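Local coordinates for uncharacterized protein (PDB 5F2H) that is of unknown function but probably acts as a hydrolase of the alpha/beta hydrolase superfamily, perhaps of the phospholipase/carboxylesterase kind, at residues Gln140-Ile145 with Leu162-Gln167. Residues are numbered along the deposited sequence; the frame is centred on the assembly and turned at random.
Sequences QENIAI and LPQSSQ
Ile143, in the first turn of helix 143-150, sits over the end of strand 158-164 and meets Leu162 and Gln164, whose side chains both rise from the strand toward it. CG2 of Ile143 packs 3.8 Å from Leu162 CD1. The CG1 arm, placed beside the backbone N by a chi1 of -53°, lies along Gln164, with CG1 3.9 Å from Gln164 CB, and its CD1 reaches the backbone carbonyl Leu162 O at 3.8 Å. The side chains of Ile143 and Gln164 cross at nearly a right angle. Gln164 is extended, CG anti to the backbone N (chi1 -167°), which carries its amide up beside the helix start, where OE1 comes within 3.3 Å of Asn142 CB. Gln164 OE1 also lies 3.5 Å from Ile143 N, which does not count as a hydrogen bond, so the contact rests mainly on packing.

Behind this first shell, the amide of Asn142 caps the helix: Ile145 N donates to Asn142 OD1 at 3.0 Å, with an N-H...O angle of 167°. ND2 bonds to Asp172 O, so the cap is fixed at both polar atoms.

The contact ties helix to following strand within the beta-alpha-beta unit 131-136, 143-150, 158-164 of the parallel sheet, consistent with the alpha/beta-hydrolase fold. Leu162 also touches Ala135 on adjacent strand 131-136, and Leu162 to Gln164 pair antiparallel with a strand of the second subunit, continuing the sheet across the interface.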
ATOM      1  N   GLN B 140     -16.139  -2.639 -29.975  1.00 55.09           N
ATOM      2  CA  GLN B 140     -15.180  -2.760 -31.051  1.00 55.65           C
ATOM      3  C   GLN B 140     -13.750  -2.481 -30.640  1.00 56.03           C
ATOM      4  O   GLN B 140     -12.922  -2.038 -31.454  1.00 59.36           O
ATOM      5  CB  GLN B 140     -15.588  -1.858 -32.206  1.00 55.48           C
ATOM      6  CG  GLN B 140     -16.933  -2.240 -32.758  1.00 56.03           C
ATOM      7  CD  GLN B 140     -17.288  -1.417 -33.958  1.00 57.12           C
ATOM      8  OE1 GLN B 140     -17.427  -1.935 -35.066  1.00 60.18           O
ATOM      9  NE2 GLN B 140     -17.297  -0.123 -33.780  1.00 57.72           N
ATOM     10  N   GLU B 141     -13.457  -2.760 -29.378  1.00 52.54           N
ATOM     11  CA  GLU B 141     -12.139  -2.550 -28.850  1.00 51.94           C
ATOM     12  C   GLU B 141     -11.606  -3.867 -28.301  1.00 50.78           C
ATOM     13  O   GLU B 141     -12.072  -4.926 -28.678  1.00 47.32           O
ATOM     14  CB  GLU B 141     -12.144  -1.447 -27.779  1.00 51.10           C
ATOM     15  CG  GLU B 141     -12.495  -0.063 -28.291  1.00 52.31           C
ATOM     16  CD  GLU B 141     -12.312   1.025 -27.230  1.00 56.29           C
ATOM     17  OE1 GLU B 141     -11.786   0.721 -26.138  1.00 55.16           O
ATOM     18  OE2 GLU B 141     -12.636   2.212 -27.504  1.00 64.11           O
ATOM     19  N   ASN B 142     -10.580  -3.778 -27.460  1.00 51.08           N
ATOM     20  CA  ASN B 142      -9.963  -4.931 -26.858  1.00 52.41           C
ATOM     21  C   ASN B 142      -9.020  -4.432 -25.799  1.00 52.76           C
ATOM     22  O   ASN B 142      -9.009  -3.237 -25.487  1.00 54.57           O
ATOM     23  CB  ASN B 142      -9.256  -5.761 -27.920  1.00 52.29           C
ATOM     24  CG  ASN B 142      -8.277  -4.946 -28.704  1.00 53.86           C
ATOM     25  OD1 ASN B 142      -7.564  -4.129 -28.137  1.00 55.81           O
ATOM     26  ND2 ASN B 142      -8.187  -5.202 -30.007  1.00 54.19           N
ATOM     27  N   ILE B 143      -8.216  -5.325 -25.251  1.00 52.63           N
ATOM     28  CA  ILE B 143      -7.277  -4.937 -24.204  1.00 53.02           C
ATOM     29  C   ILE B 143      -6.139  -4.027 -24.688  1.00 53.66           C
ATOM     30  O   ILE B 143      -5.707  -3.133 -23.957  1.00 55.29           O
ATOM     31  CB  ILE B 143      -6.632  -6.166 -23.560  1.00 53.42           C
ATOM     32  CG1 ILE B 143      -7.710  -7.143 -23.098  1.00 51.11           C
ATOM     33  CG2 ILE B 143      -5.725  -5.740 -22.412  1.00 54.13           C
ATOM     34  CD1 ILE B 143      -7.168  -8.404 -22.485  1.00 51.79           C
ATOM     35  N   ALA B 144      -5.632  -4.241 -25.893  1.00 54.54           N
ATOM     36  CA  ALA B 144      -4.536  -3.401 -26.363  1.00 59.44           C
ATOM     37  C   ALA B 144      -4.952  -1.941 -26.474  1.00 61.89           C
ATOM     38  O   ALA B 144      -4.221  -1.037 -26.076  1.00 64.61           O
ATOM     39  CB  ALA B 144      -4.046  -3.883 -27.703  1.00 61.90           C
ATOM     40  N   ILE B 145      -6.149  -1.730 -26.998  1.00 60.43           N
ATOM     41  CA  ILE B 145      -6.694  -0.394 -27.228  1.00 60.15           C
ATOM     42  C   ILE B 145      -7.103   0.406 -26.001  1.00 60.57           C
ATOM     43  O   ILE B 145      -7.041   1.628 -25.993  1.00 62.94           O
ATOM     44  CB  ILE B 145      -7.926  -0.506 -28.143  1.00 59.50           C
ATOM     45  CG1 ILE B 145      -7.482  -1.007 -29.516  1.00 62.28           C
ATOM     46  CG2 ILE B 145      -8.627   0.831 -28.285  1.00 58.08           C
ATOM     47  CD1 ILE B 145      -8.631  -1.256 -30.464  1.00 67.15           C
ATOM     48  N   LEU B 162      -7.939  -5.617 -16.847  1.00 61.80           N
ATOM     49  CA  LEU B 162      -8.590  -5.199 -18.077  1.00 61.06           C
ATOM     50  C   LEU B 162      -9.320  -6.410 -18.640  1.00 60.35           C
ATOM     51  O   LEU B 162      -8.691  -7.302 -19.194  1.00 62.88           O
ATOM     52  CB  LEU B 162      -7.584  -4.651 -19.091  1.00 61.07           C
ATOM     53  CG  LEU B 162      -6.787  -3.403 -18.688  1.00 62.97           C
ATOM     54  CD1 LEU B 162      -5.799  -3.000 -19.777  1.00 64.79           C
ATOM     55  CD2 LEU B 162      -7.700  -2.240 -18.373  1.00 59.30           C
ATOM     56  N   PRO B 163     -10.652  -6.460 -18.477  1.00 56.82           N
ATOM     57  CA  PRO B 163     -11.423  -7.587 -18.992  1.00 55.85           C
ATOM     58  C   PRO B 163     -11.766  -7.402 -20.453  1.00 54.28           C
ATOM     59  O   PRO B 163     -11.873  -6.282 -20.911  1.00 54.38           O
ATOM     60  CB  PRO B 163     -12.705  -7.559 -18.151  1.00 53.70           C
ATOM     61  CG  PRO B 163     -12.400  -6.676 -16.983  1.00 53.32           C
ATOM     62  CD  PRO B 163     -11.457  -5.658 -17.548  1.00 56.11           C
ATOM     63  N   GLN B 164     -11.898  -8.499 -21.177  1.00 55.71           N
ATOM     64  CA  GLN B 164     -12.238  -8.447 -22.579  1.00 57.16           C
ATOM     65  C   GLN B 164     -13.516  -9.276 -22.771  1.00 60.87           C
ATOM     66  O   GLN B 164     -13.612 -10.427 -22.295  1.00 61.91           O
ATOM     67  CB  GLN B 164     -11.116  -9.014 -23.431  1.00 56.29           C
ATOM     68  CG  GLN B 164     -11.247  -8.711 -24.909  1.00 55.93           C
ATOM     69  CD  GLN B 164     -10.079  -9.284 -25.700  1.00 59.04           C
ATOM     70  OE1 GLN B 164      -9.240  -8.548 -26.215  1.00 56.98           O
ATOM     71  NE2 GLN B 164      -9.948 -10.591 -25.679  1.00 60.95           N
ATOM     72  N   SER B 165     -14.479  -8.704 -23.495  1.00 58.94           N
ATOM     73  CA  SER B 165     -15.741  -9.379 -23.732  1.00 60.93           C
ATOM     74  C   SER B 165     -15.583 -10.563 -24.653  1.00 60.35           C
ATOM     75  O   SER B 165     -14.755 -10.565 -25.552  1.00 62.80           O
ATOM     76  CB  SER B 165     -16.759  -8.417 -24.338  1.00 60.30           C
ATOM     77  OG  SER B 165     -17.960  -9.105 -24.665  1.00 58.43           O
ATOM     78  N   SER B 166     -16.395 -11.572 -24.423  1.00 59.77           N
ATOM     79  CA  SER B 166     -16.376 -12.751 -25.256  1.00 61.47           C
ATOM     80  C   SER B 166     -17.139 -12.516 -26.559  1.00 62.94           C
ATOM     81  O   SER B 166     -16.978 -13.271 -27.502  1.00 64.82           O
ATOM     82  CB  SER B 166     -17.047 -13.887 -24.513  1.00 63.05           C
ATOM     83  OG  SER B 166     -18.364 -13.508 -24.156  1.00 63.65           O
ATOM     84  N   GLN B 167     -17.922 -11.441 -26.633  1.00 63.54           N
ATOM     85  CA  GLN B 167     -18.732 -11.159 -27.822  1.00 65.40           C
ATOM     86  C   GLN B 167     -17.880 -10.520 -28.920  1.00 64.70           C
ATOM     87  O   GLN B 167     -17.729  -9.299 -28.983  1.00 62.82           O
ATOM     88  CB  GLN B 167     -19.903 -10.255 -27.432  1.00 65.51           C
ATOM     89  CG  GLN B 167     -20.750 -10.773 -26.263  1.00 65.22           C
ATOM     90  CD  GLN B 167     -21.704  -9.705 -25.720  1.00 64.53           C
ATOM     91  OE1 GLN B 167     -22.369  -8.992 -26.478  1.00 63.87           O
ATOM     92  NE2 GLN B 167     -21.760  -9.587 -24.393  1.00 62.04           N
TER